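Side-chain contacts in mandelate racemase/muconate lactonizing enzyme family protein (Roseovarius nubinhibens ISM, PDB 3U4F), which binds a magnesium ion at the mouth of an enolase-superfamily barrel and probably acts as a hydro-lyase: residues R135-S140 with A201-A206; F227-E232 with V276-I281; P306-A309 with V314-F317; F317-L322 with K330-S335. One frame throughout, in Å; residues are numbered along the deposited sequence.

Contact 1: residues R135-S140 with A201-A206. With MG (magnesium ion), chain E; GAI (guanidine), chain F.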
loop_
_atom_site.group_PDB
_atom_site.type_symbol
_atom_site.label_atom_id
_atom_site.label_comp_id
_atom_site.label_asym_id
_atom_site.label_seq_id
_atom_site.Cartn_x
_atom_site.Cartn_y
_atom_site.Cartn_z
ATOM N N ARG A 135 8.091 -23.318 20.813
ATOM C CA ARG A 135 9.129 -22.567 21.486
ATOM C C ARG A 135 8.885 -21.098 21.273
ATOM O O ARG A 135 8.609 -20.690 20.144
ATOM C CB ARG A 135 10.495 -22.898 20.874
ATOM C CG ARG A 135 11.666 -22.195 21.581
ATOM C CD ARG A 135 12.975 -22.620 20.937
ATOM N NE ARG A 135 14.125 -21.971 21.562
ATOM C CZ ARG A 135 15.335 -21.907 21.001
ATOM N NH1 ARG A 135 15.535 -22.399 19.789
ATOM N NH2 ARG A 135 16.327 -21.306 21.640
ATOM N N ALA A 136 9.009 -20.300 22.332
ATOM C CA ALA A 136 8.804 -18.846 22.170
ATOM C C ALA A 136 10.108 -18.096 22.415
ATOM O O ALA A 136 10.941 -18.534 23.223
ATOM C CB ALA A 136 7.743 -18.355 23.124
ATOM N N TYR A 137 10.301 -16.968 21.730
ATOM C CA TYR A 137 11.346 -16.050 22.161
ATOM C C TYR A 137 10.744 -14.795 22.781
ATOM O O TYR A 137 9.738 -14.277 22.288
ATOM C CB TYR A 137 12.340 -15.730 21.030
ATOM C CG TYR A 137 11.874 -14.844 19.869
ATOM C CD1 TYR A 137 12.016 -13.460 19.930
ATOM C CD2 TYR A 137 11.414 -15.417 18.677
ATOM C CE1 TYR A 137 11.634 -12.640 18.835
ATOM C CE2 TYR A 137 11.055 -14.644 17.577
ATOM C CZ TYR A 137 11.176 -13.246 17.658
ATOM O OH TYR A 137 10.831 -12.461 16.569
ATOM N N ALA A 138 11.366 -14.329 23.866
ATOM C CA ALA A 138 10.999 -13.100 24.559
ATOM C C ALA A 138 11.417 -11.897 23.713
ATOM O O ALA A 138 12.590 -11.699 23.443
ATOM C CB ALA A 138 11.664 -13.046 25.923
ATOM N N SER A 139 10.443 -11.144 23.236
ATOM C CA SER A 139 10.735 -10.077 22.307
ATOM C C SER A 139 10.525 -8.723 23.006
ATOM O O SER A 139 9.405 -8.349 23.380
ATOM C CB SER A 139 9.897 -10.206 21.037
ATOM O OG SER A 139 10.336 -9.307 20.040
ATOM N N SER A 140 11.634 -8.011 23.183
ATOM C CA SER A 140 11.601 -6.615 23.577
ATOM C C SER A 140 11.257 -5.719 22.377
ATOM O O SER A 140 11.840 -5.862 21.284
ATOM C CB SER A 140 12.959 -6.202 24.123
ATOM O OG SER A 140 13.035 -4.781 24.210
ATOM N N ALA A 201 19.754 -18.420 23.162
ATOM C CA ALA A 201 19.697 -17.911 21.793
ATOM C C ALA A 201 19.443 -16.401 21.849
ATOM O O ALA A 201 18.525 -15.913 22.557
ATOM C CB ALA A 201 18.619 -18.612 20.993
ATOM N N LEU A 202 20.276 -15.646 21.137
ATOM C CA LEU A 202 20.133 -14.201 21.141
ATOM C C LEU A 202 19.856 -13.686 19.726
ATOM O O LEU A 202 20.559 -14.031 18.774
ATOM C CB LEU A 202 21.364 -13.517 21.737
ATOM C CG LEU A 202 21.707 -13.830 23.209
ATOM C CD1 LEU A 202 23.068 -13.193 23.589
ATOM C CD2 LEU A 202 20.582 -13.392 24.191
ATOM N N LEU A 203 18.807 -12.870 19.624
ATOM C CA LEU A 203 18.323 -12.333 18.350
ATOM C C LEU A 203 18.366 -10.812 18.446
ATOM O O LEU A 203 18.290 -10.257 19.537
ATOM C CB LEU A 203 16.850 -12.752 18.136
ATOM C CG LEU A 203 16.405 -14.210 18.080
ATOM C CD1 LEU A 203 16.387 -14.900 19.445
ATOM C CD2 LEU A 203 14.946 -14.259 17.462
ATOM N N ILE A 204 18.461 -10.125 17.316
ATOM C CA ILE A 204 18.417 -8.667 17.358
ATOM C C ILE A 204 17.649 -8.194 16.145
ATOM O O ILE A 204 17.586 -8.892 15.122
ATOM C CB ILE A 204 19.859 -8.028 17.422
ATOM C CG1 ILE A 204 19.822 -6.582 17.965
ATOM C CG2 ILE A 204 20.582 -8.147 16.082
ATOM C CD1 ILE A 204 21.193 -6.149 18.600
ATOM N N ASP A 205 17.096 -6.994 16.242
ATOM C CA ASP A 205 16.272 -6.471 15.160
ATOM C C ASP A 205 16.660 -4.992 15.014
ATOM O O ASP A 205 16.592 -4.245 15.982
ATOM C CB ASP A 205 14.811 -6.614 15.584
ATOM C CG ASP A 205 13.817 -6.378 14.447
ATOM O OD1 ASP A 205 14.141 -5.652 13.494
ATOM O OD2 ASP A 205 12.688 -6.945 14.521
ATOM N N ALA A 206 17.070 -4.605 13.807
ATOM C CA ALA A 206 17.544 -3.237 13.514
ATOM C C ALA A 206 16.460 -2.356 12.921
ATOM O O ALA A 206 16.679 -1.173 12.627
ATOM C CB ALA A 206 18.754 -3.294 12.562
HETATM MG MG MG E . 10.994 -7.102 13.239
HETATM C C GAI F . 9.622 -7.045 15.415
HETATM N N1 GAI F . 8.983 -7.069 16.557
HETATM N N2 GAI F . 9.887 -5.902 14.689
HETATM N N3 GAI F . 10.024 -8.193 14.844
HETATM O O HOH W 1 11.901 -5.790 12.055
#
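Leu203 sets its CD2 methyl squarely over the face of the Tyr137 ring, a CH-pi contact with Leu203 CD2 3.7 Å from the ring centroid and on the ring normal (0° off). Placing CG between the backbone N and the carbonyl carbon (chi1 71°) lays the tyrosine ring flat before the methyl, whose distance to every ring carbon is close to 3.9 Å. A second contact, at the start of strand 201-205 and away from the metal, is simple van der Waals touching: the extended chain of Arg135 brings NH2 obliquely to within 3.6 Å of Ala201 CB, and the short alanine leaves room for it.

The polar groups of Arg135 and Tyr137 find their partners outside the two strands: Arg135 NE forms a salt bridge with Asp164, and Tyr137 OH is hydrogen-bonded to Lys167. At the other end of strand 201-205, Asp205 OD2 binds magnesium at 2.1 Å, while Asp205 OD1 lies 2.7 Å from a metal-bound water, placed to accept from it. Glu231 and Glu257 also bind the ion, and guanidine does so through N2 and N3.

Strands 132-139 and 201-205 flank strand 165-169 and meet across it by dispersion rather than hydrogen bonding, while Asp205, at the C-terminal end of its strand, binds magnesium.

Contact 2: residues F227-E232 with V276-I281. With MG (magnesium ion), chain E; GAI (guanidine), chain F.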
loop_
_atom_site.group_PDB
_atom_site.type_symbol
_atom_site.label_atom_id
_atom_site.label_comp_id
_atom_site.label_asym_id
_atom_site.label_seq_id
_atom_site.Cartn_x
_atom_site.Cartn_y
_atom_site.Cartn_z
ATOM N N PHE A 227 25.296 -14.228 18.506
ATOM C CA PHE A 227 23.904 -14.024 18.073
ATOM C C PHE A 227 23.559 -14.929 16.888
ATOM O O PHE A 227 24.432 -15.308 16.082
ATOM C CB PHE A 227 23.620 -12.555 17.737
ATOM C CG PHE A 227 23.333 -11.688 18.930
ATOM C CD1 PHE A 227 24.300 -11.477 19.941
ATOM C CD2 PHE A 227 22.107 -11.019 19.021
ATOM C CE1 PHE A 227 24.037 -10.616 21.026
ATOM C CE2 PHE A 227 21.821 -10.174 20.101
ATOM C CZ PHE A 227 22.789 -9.965 21.103
ATOM N N SER A 228 22.280 -15.290 16.760
ATOM C CA SER A 228 21.880 -16.250 15.739
ATOM C C SER A 228 20.799 -15.771 14.759
ATOM O O SER A 228 20.342 -16.560 13.910
ATOM C CB SER A 228 21.440 -17.573 16.391
ATOM O OG SER A 228 20.541 -17.298 17.471
ATOM N N HIS A 229 20.442 -14.478 14.841
ATOM C CA HIS A 229 19.285 -13.952 14.091
ATOM C C HIS A 229 19.467 -12.428 14.028
ATOM O O HIS A 229 19.534 -11.768 15.067
ATOM C CB HIS A 229 18.016 -14.367 14.876
ATOM C CG HIS A 229 16.728 -13.770 14.392
ATOM N ND1 HIS A 229 15.679 -14.546 13.944
ATOM C CD2 HIS A 229 16.296 -12.487 14.338
ATOM C CE1 HIS A 229 14.655 -13.768 13.628
ATOM N NE2 HIS A 229 15.006 -12.513 13.859
ATOM N N PHE A 230 19.555 -11.897 12.820
ATOM C CA PHE A 230 19.790 -10.461 12.581
ATOM C C PHE A 230 18.672 -9.991 11.653
ATOM O O PHE A 230 18.682 -10.242 10.433
ATOM C CB PHE A 230 21.176 -10.326 11.922
ATOM C CG PHE A 230 21.635 -8.910 11.681
ATOM C CD1 PHE A 230 21.039 -7.830 12.316
ATOM C CD2 PHE A 230 22.733 -8.690 10.860
ATOM C CE1 PHE A 230 21.516 -6.518 12.101
ATOM C CE2 PHE A 230 23.224 -7.377 10.642
ATOM C CZ PHE A 230 22.624 -6.314 11.257
ATOM N N GLU A 231 17.699 -9.315 12.245
ATOM C CA GLU A 231 16.467 -8.989 11.564
ATOM C C GLU A 231 16.469 -7.564 11.004
ATOM O O GLU A 231 16.882 -6.645 11.677
ATOM C CB GLU A 231 15.313 -9.193 12.540
ATOM C CG GLU A 231 13.944 -8.849 11.982
ATOM C CD GLU A 231 12.840 -9.437 12.837
ATOM O OE1 GLU A 231 13.144 -10.370 13.644
ATOM O OE2 GLU A 231 11.675 -8.986 12.676
ATOM N N GLU A 232 15.992 -7.446 9.766
ATOM C CA GLU A 232 15.732 -6.187 9.070
ATOM C C GLU A 232 16.920 -5.231 9.171
ATOM O O GLU A 232 16.785 -4.130 9.655
ATOM C CB GLU A 232 14.410 -5.551 9.576
ATOM C CG GLU A 232 13.796 -4.507 8.634
ATOM C CD GLU A 232 12.411 -4.072 9.100
ATOM O OE1 GLU A 232 11.598 -4.988 9.346
ATOM O OE2 GLU A 232 12.147 -2.834 9.190
ATOM N N VAL A 276 15.709 -16.290 6.536
ATOM C CA VAL A 276 14.462 -16.685 7.207
ATOM C C VAL A 276 13.406 -15.633 6.808
ATOM O O VAL A 276 13.680 -14.442 6.896
ATOM C CB VAL A 276 14.627 -16.645 8.722
ATOM C CG1 VAL A 276 13.320 -17.049 9.435
ATOM C CG2 VAL A 276 15.772 -17.558 9.206
ATOM N N VAL A 277 12.222 -16.070 6.389
ATOM C CA VAL A 277 11.162 -15.119 6.041
ATOM C C VAL A 277 10.222 -14.859 7.227
ATOM O O VAL A 277 9.927 -15.771 8.018
ATOM C CB VAL A 277 10.388 -15.532 4.760
ATOM C CG1 VAL A 277 11.358 -15.700 3.587
ATOM C CG2 VAL A 277 9.626 -16.843 4.948
ATOM N N GLN A 278 9.737 -13.625 7.333
ATOM C CA GLN A 278 8.994 -13.212 8.520
ATOM C C GLN A 278 7.694 -12.459 8.167
ATOM O O GLN A 278 7.515 -11.339 8.572
ATOM C CB GLN A 278 9.866 -12.336 9.426
ATOM C CG GLN A 278 11.106 -13.075 9.892
ATOM C CD GLN A 278 11.839 -12.271 10.912
ATOM O OE1 GLN A 278 12.543 -11.339 10.554
ATOM N NE2 GLN A 278 11.685 -12.621 12.200
ATOM N N PRO A 279 6.761 -13.126 7.489
ATOM C CA PRO A 279 5.444 -12.486 7.263
ATOM C C PRO A 279 4.712 -12.190 8.597
ATOM O O PRO A 279 4.961 -12.849 9.614
ATOM C CB PRO A 279 4.676 -13.547 6.467
ATOM C CG PRO A 279 5.319 -14.853 6.853
ATOM C CD PRO A 279 6.803 -14.503 6.978
ATOM N N ASP A 280 3.862 -11.171 8.598
ATOM C CA ASP A 280 2.956 -10.937 9.726
ATOM C C ASP A 280 1.637 -11.368 9.130
ATOM O O ASP A 280 1.249 -10.869 8.073
ATOM C CB ASP A 280 2.926 -9.443 10.100
ATOM C CG ASP A 280 1.909 -9.123 11.203
ATOM O OD1 ASP A 280 2.312 -8.764 12.325
ATOM O OD2 ASP A 280 0.687 -9.220 10.930
ATOM N N ILE A 281 0.964 -12.307 9.776
ATOM C CA ILE A 281 -0.248 -12.895 9.211
ATOM C C ILE A 281 -1.316 -11.836 8.928
ATOM O O ILE A 281 -2.022 -11.929 7.916
ATOM C CB ILE A 281 -0.803 -13.965 10.145
ATOM C CG1 ILE A 281 0.139 -15.183 10.189
ATOM C CG2 ILE A 281 -2.218 -14.396 9.725
ATOM C CD1 ILE A 281 -0.345 -16.224 11.346
HETATM MG MG MG E . 10.994 -7.102 13.239
HETATM C C GAI F . 9.622 -7.045 15.415
HETATM N N1 GAI F . 8.983 -7.069 16.557
HETATM N N2 GAI F . 9.887 -5.902 14.689
HETATM N N3 GAI F . 10.024 -8.193 14.844
HETATM O O HOH W 1 11.901 -5.790 12.055
#
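The magnesium site at the mouth of the barrel is built here on Glu231, whose extended chain, with CG anti to the backbone N, carries the carboxylate out to the metal and to the amide of Gln278. Gln278 NE2 donates to Glu231 OE1 at 3.0 Å with an N-H...O angle of 152°, coming from above the carboxylate plane; the carboxylate and amide planes are 70° apart. His229 grips the same oxygen differently: its NE2, with the bond in the ring plane, reaches Glu231 OE1 on the anti side at 2.8 Å and is nearly straight at 170°. Lys167 adds a salt bridge to this oxygen. Held through OE1, the carboxylate is fixed in rotation and turns OE2 to magnesium, 2.1 Å away.

Gln278 suits its place because an amide offers both a donor and an acceptor. Its OE1 is hydrogen-bonded to Thr254, which sets the amide the right way round, and its NE2 also lies 3.5 Å from His229 CE1 at the edge of the imidazole. Glu232 OE1 lies 2.8 Å from the metal-bound water and can accept from it.

Strand 229-231 runs between strands 201-205 and 253-255, the latter separating it from strand 276-277; helix 212-224 packs on Phe230, and helix 287-299 on Val277.

Contact 3: residues P306-A309 with V314-F317. With GAI (guanidine), chain F.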
loop_
_atom_site.group_PDB
_atom_site.type_symbol
_atom_site.label_atom_id
_atom_site.label_comp_id
_atom_site.label_asym_id
_atom_site.label_seq_id
_atom_site.Cartn_x
_atom_site.Cartn_y
_atom_site.Cartn_z
ATOM N N PRO A 306 7.292 -16.044 11.726
ATOM C CA PRO A 306 6.452 -14.847 11.523
ATOM C C PRO A 306 6.648 -13.765 12.567
ATOM O O PRO A 306 7.122 -14.021 13.663
ATOM C CB PRO A 306 5.020 -15.414 11.608
ATOM C CG PRO A 306 5.165 -16.817 11.139
ATOM C CD PRO A 306 6.466 -17.246 11.842
ATOM N N HIS A 307 6.249 -12.543 12.206
ATOM C CA HIS A 307 6.285 -11.421 13.094
ATOM C C HIS A 307 4.963 -11.401 13.834
ATOM O O HIS A 307 3.883 -11.576 13.259
ATOM C CB HIS A 307 6.424 -10.149 12.242
ATOM C CG HIS A 307 6.117 -8.879 12.968
ATOM N ND1 HIS A 307 4.868 -8.292 12.938
ATOM C CD2 HIS A 307 6.908 -8.054 13.693
ATOM C CE1 HIS A 307 4.905 -7.158 13.625
ATOM N NE2 HIS A 307 6.128 -6.992 14.091
ATOM N N CYS A 308 5.033 -11.177 15.119
ATOM C CA CYS A 308 3.791 -10.923 15.848
ATOM C C CYS A 308 4.204 -10.173 17.043
ATOM O O CYS A 308 4.855 -10.745 17.920
ATOM C CB CYS A 308 2.989 -12.208 16.195
ATOM S SG CYS A 308 3.840 -13.680 16.595
ATOM N N ALA A 309 3.820 -8.901 17.075
ATOM C CA ALA A 309 4.421 -7.954 17.993
ATOM C C ALA A 309 3.528 -7.424 19.133
ATOM O O ALA A 309 3.879 -6.457 19.814
ATOM C CB ALA A 309 5.034 -6.823 17.219
ATOM N N VAL A 314 -2.943 -11.882 16.935
ATOM C CA VAL A 314 -1.875 -12.142 15.982
ATOM C C VAL A 314 -0.895 -13.192 16.507
ATOM O O VAL A 314 -0.464 -14.055 15.754
ATOM C CB VAL A 314 -1.153 -10.825 15.536
ATOM C CG1 VAL A 314 -0.338 -10.229 16.702
ATOM C CG2 VAL A 314 -0.292 -11.077 14.303
ATOM N N THR A 315 -0.619 -13.162 17.803
ATOM C CA THR A 315 0.285 -14.162 18.392
ATOM C C THR A 315 -0.309 -15.579 18.321
ATOM O O THR A 315 0.377 -16.541 17.875
ATOM C CB THR A 315 0.763 -13.720 19.770
ATOM O OG1 THR A 315 1.466 -12.482 19.613
ATOM C CG2 THR A 315 1.717 -14.730 20.380
ATOM N N LEU A 316 -1.571 -15.707 18.714
ATOM C CA LEU A 316 -2.273 -16.989 18.636
ATOM C C LEU A 316 -2.367 -17.533 17.218
ATOM O O LEU A 316 -2.139 -18.733 16.980
ATOM C CB LEU A 316 -3.683 -16.883 19.252
ATOM C CG LEU A 316 -4.524 -18.176 19.257
ATOM C CD1 LEU A 316 -3.756 -19.343 19.978
ATOM C CD2 LEU A 316 -5.853 -17.903 19.947
ATOM N N PHE A 317 -2.684 -16.658 16.261
ATOM C CA PHE A 317 -2.773 -17.079 14.869
ATOM C C PHE A 317 -1.437 -17.653 14.407
ATOM O O PHE A 317 -1.397 -18.655 13.677
ATOM C CB PHE A 317 -3.144 -15.916 13.941
ATOM C CG PHE A 317 -4.515 -15.292 14.193
ATOM C CD1 PHE A 317 -5.539 -15.981 14.828
ATOM C CD2 PHE A 317 -4.767 -13.987 13.766
ATOM C CE1 PHE A 317 -6.825 -15.365 15.060
ATOM C CE2 PHE A 317 -6.042 -13.374 13.963
ATOM C CZ PHE A 317 -7.069 -14.068 14.583
HETATM C C GAI F . 9.622 -7.045 15.415
HETATM N N1 GAI F . 8.983 -7.069 16.557
HETATM N N2 GAI F . 9.887 -5.902 14.689
HETATM N N3 GAI F . 10.024 -8.193 14.844
HETATM O O HOH W 2 3.895 -11.329 20.711
#
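Cys308 holds SG between its backbone N and carbonyl carbon (chi1 35°), which lays the sulfur beside Thr315, while CB, set by the backbone, lies against Val314. In its neighbour His307, CG is anti to the backbone N (chi1 165°), which brings the ring edge up to the bound guanidine.

On the helix side, Cys308 CB lies 3.9 Å from Val314 CG1, with the other valine methyl close by, and 3.8 Å from Thr315 OG1; Cys308 SG approaches Thr315 CA at 4.0 Å. A small cysteine suits a place where the loop passes this close to the helix. One water bridges loop and helix, donating to Cys308 O at 3.0 Å and to Thr315 OG1 at 2.9 Å, while the same hydroxyl is hydrogen-bonded to Asn310 O.

On the pocket side, His307 CD2 lies 3.3 Å from guanidine N3, and ND1 is hydrogen-bonded to Asp280, a pairing that recalls the His-Asp pair of mandelate racemase. A leucine in place of His307 would probably leave Asp280 OD1 without its ring partner and the guanidine without a flat edge beside it. Lys94 of the second subunit also packs on this histidine.

Apolar packing and a water thus secure the loop to helix 313-322, while His307, held by Asp280, lines the guanidine pocket with its ring edge.

Contact 4: residues F317-L322 with K330-S335. With GAI (guanidine), chain F.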
loop_
_atom_site.group_PDB
_atom_site.type_symbol
_atom_site.label_atom_id
_atom_site.label_comp_id
_atom_site.label_asym_id
_atom_site.label_seq_id
_atom_site.Cartn_x
_atom_site.Cartn_y
_atom_site.Cartn_z
ATOM N N PHE A 317 -2.684 -16.658 16.261
ATOM C CA PHE A 317 -2.773 -17.079 14.869
ATOM C C PHE A 317 -1.437 -17.653 14.407
ATOM O O PHE A 317 -1.397 -18.655 13.677
ATOM C CB PHE A 317 -3.144 -15.916 13.941
ATOM C CG PHE A 317 -4.515 -15.292 14.193
ATOM C CD1 PHE A 317 -5.539 -15.981 14.828
ATOM C CD2 PHE A 317 -4.767 -13.987 13.766
ATOM C CE1 PHE A 317 -6.825 -15.365 15.060
ATOM C CE2 PHE A 317 -6.042 -13.374 13.963
ATOM C CZ PHE A 317 -7.069 -14.068 14.583
ATOM N N THR A 318 -0.354 -17.008 14.830
ATOM C CA THR A 318 0.997 -17.449 14.472
ATOM C C THR A 318 1.330 -18.807 15.135
ATOM O O THR A 318 1.943 -19.684 14.502
ATOM C CB THR A 318 2.019 -16.403 14.914
ATOM O OG1 THR A 318 1.685 -15.124 14.318
ATOM C CG2 THR A 318 3.413 -16.818 14.480
HETATM N N MSE A 319 0.902 -18.980 16.386
HETATM C CA MSE A 319 1.051 -20.279 17.070
HETATM C C MSE A 319 0.401 -21.391 16.278
HETATM O O MSE A 319 1.029 -22.417 16.026
HETATM C CB MSE A 319 0.463 -20.201 18.480
HETATM C CG MSE A 319 1.289 -19.378 19.435
HETATM SE SE MSE A 319 0.278 -18.802 21.003
HETATM C CE MSE A 319 -0.414 -20.548 21.684
ATOM N N HIS A 320 -0.860 -21.219 15.868
ATOM C CA HIS A 320 -1.504 -22.230 14.997
ATOM C C HIS A 320 -0.750 -22.455 13.681
ATOM O O HIS A 320 -0.590 -23.580 13.243
ATOM C CB HIS A 320 -2.948 -21.849 14.663
ATOM C CG HIS A 320 -3.933 -22.103 15.768
ATOM N ND1 HIS A 320 -4.030 -21.303 16.882
ATOM C CD2 HIS A 320 -4.906 -23.035 15.888
ATOM C CE1 HIS A 320 -5.015 -21.736 17.655
ATOM N NE2 HIS A 320 -5.574 -22.779 17.063
ATOM N N LEU A 321 -0.311 -21.389 13.019
ATOM C CA LEU A 321 0.466 -21.548 11.784
ATOM C C LEU A 321 1.794 -22.338 11.984
ATOM O O LEU A 321 2.144 -23.226 11.188
ATOM C CB LEU A 321 0.766 -20.171 11.173
ATOM C CG LEU A 321 1.444 -20.235 9.798
ATOM C CD1 LEU A 321 0.376 -20.212 8.738
ATOM C CD2 LEU A 321 2.412 -19.071 9.593
ATOM N N LEU A 322 2.531 -22.006 13.028
ATOM C CA LEU A 322 3.791 -22.698 13.352
ATOM C C LEU A 322 3.589 -24.169 13.720
ATOM O O LEU A 322 4.521 -24.972 13.575
ATOM C CB LEU A 322 4.533 -21.978 14.491
ATOM C CG LEU A 322 5.176 -20.624 14.149
ATOM C CD1 LEU A 322 5.721 -19.896 15.392
ATOM C CD2 LEU A 322 6.313 -20.798 13.086
ATOM N N LYS A 330 12.268 -21.291 14.144
ATOM C CA LYS A 330 12.714 -21.843 15.426
ATOM C C LYS A 330 11.785 -21.562 16.591
ATOM O O LYS A 330 11.841 -22.233 17.613
ATOM C CB LYS A 330 14.115 -21.332 15.778
ATOM C CG LYS A 330 15.213 -21.772 14.803
ATOM C CD LYS A 330 16.524 -21.032 15.109
ATOM C CE LYS A 330 17.687 -21.573 14.253
ATOM N NZ LYS A 330 18.896 -20.714 14.526
ATOM N N TYR A 331 10.963 -20.528 16.453
ATOM C CA TYR A 331 10.262 -19.972 17.600
ATOM C C TYR A 331 9.228 -18.918 17.217
ATOM O O TYR A 331 9.278 -18.320 16.142
ATOM C CB TYR A 331 11.203 -19.391 18.687
ATOM C CG TYR A 331 12.551 -18.896 18.159
ATOM C CD1 TYR A 331 13.728 -19.233 18.803
ATOM C CD2 TYR A 331 12.621 -18.088 17.015
ATOM C CE1 TYR A 331 14.988 -18.773 18.309
ATOM C CE2 TYR A 331 13.861 -17.648 16.496
ATOM C CZ TYR A 331 15.031 -18.016 17.152
ATOM O OH TYR A 331 16.229 -17.586 16.648
ATOM N N LEU A 332 8.299 -18.764 18.148
ATOM C CA LEU A 332 7.235 -17.772 18.152
ATOM C C LEU A 332 7.754 -16.460 18.745
ATOM O O LEU A 332 8.241 -16.463 19.868
ATOM C CB LEU A 332 6.131 -18.317 19.067
ATOM C CG LEU A 332 4.971 -17.373 19.392
ATOM C CD1 LEU A 332 4.072 -17.289 18.159
ATOM C CD2 LEU A 332 4.183 -17.866 20.619
ATOM N N GLU A 333 7.596 -15.344 18.021
ATOM C CA GLU A 333 7.825 -14.025 18.615
ATOM C C GLU A 333 6.800 -13.740 19.712
ATOM O O GLU A 333 5.603 -13.753 19.462
ATOM C CB GLU A 333 7.730 -12.915 17.573
ATOM C CG GLU A 333 8.074 -11.577 18.239
ATOM C CD GLU A 333 8.281 -10.450 17.286
ATOM O OE1 GLU A 333 7.867 -10.562 16.118
ATOM O OE2 GLU A 333 8.882 -9.442 17.739
ATOM N N PHE A 334 7.279 -13.480 20.920
ATOM C CA PHE A 334 6.392 -13.307 22.054
ATOM C C PHE A 334 6.748 -12.017 22.750
ATOM O O PHE A 334 7.758 -11.938 23.455
ATOM C CB PHE A 334 6.502 -14.473 23.039
ATOM C CG PHE A 334 5.405 -14.461 24.085
ATOM C CD1 PHE A 334 4.178 -15.084 23.831
ATOM C CD2 PHE A 334 5.599 -13.805 25.302
ATOM C CE1 PHE A 334 3.152 -15.047 24.786
ATOM C CE2 PHE A 334 4.568 -13.746 26.263
ATOM C CZ PHE A 334 3.366 -14.371 26.014
ATOM N N SER A 335 5.915 -10.994 22.559
ATOM C CA SER A 335 6.179 -9.692 23.196
ATOM C C SER A 335 6.143 -9.780 24.732
ATOM O O SER A 335 5.164 -10.264 25.329
ATOM C CB SER A 335 5.165 -8.619 22.764
ATOM O OG SER A 335 5.456 -7.421 23.487
HETATM C C GAI F . 9.622 -7.045 15.415
HETATM N N1 GAI F . 8.983 -7.069 16.557
HETATM N N2 GAI F . 9.887 -5.902 14.689
HETATM N N3 GAI F . 10.024 -8.193 14.844
#
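Glu333 OE2, one residue beyond the leucine that packs on helix 313-322, is gripped by guanidine N1, which donates to it at 2.7 Å, and by the hydroxyl of Ser139; Lys167 and Arg169 add long, weak ion pairs. The other carboxylate oxygen, OE1, is hydrogen-bonded to the backbone N of Cys308, which helps fix the rotation of the group. An alanine at Glu333 would probably leave guanidine N1, Ser139 OG and Cys308 N each without this acceptor. A carboxylate suits the site because its two oxygens can serve the ligand and the surrounding protein together.

Leu332 turns to the opposite side of the strand. With CG opposite the backbone N (chi1 172°), it spreads both methyls over the helix: CD1 meets Thr318 CG2 at 3.8 Å, and CD2 presses on Met319 CG at 3.5 Å, tighter than usual van der Waals contact. This is a helix-to-strand unit of the beta/alpha barrel: helix 313-322 leads into strand 332-335, and their segments run nearly antiparallel at 161°, with axes 9.0 Å apart.

Met319, present as selenomethionine, bends at its third torsion (chi3 54°) and keeps SE 4.0 Å from Leu332 CD2. Leu322 CD1 covers the start of the strand, 3.8 Å from Leu332 CA. Thr318 offers its methyl to the leucine because its OG1 is hydrogen-bonded back to Val314 O, a common way for a threonine to sit in an apolar helix face. Just before the strand, Tyr331 meets Tyr137 of strand 132-139 in a T-shaped ring contact.

In the fold
All four contacts belong to the barrel domain; contacts 2 and 4 are wholly buried and contact 3 nearly so, while contact 1 is partly exposed at its Arg135-Ala201 end. Contacts 1 and 2 lie on adjoining strands, 201-205 and 229-231, and share the magnesium ion, one through Asp205 and the other through Glu231. Contacts 3 and 4 use the same helix, 313-322, which takes a loop in one case and a strand in the other. Across their segments, contacts 1, 3 and 4 are held chiefly by apolar packing, whereas contact 2 is a polar grip on a metal ligand. Asp280 links contact 2 to contact 3, and Ser139 links contact 1 to contact 4, all four converging on the guanidine pocket.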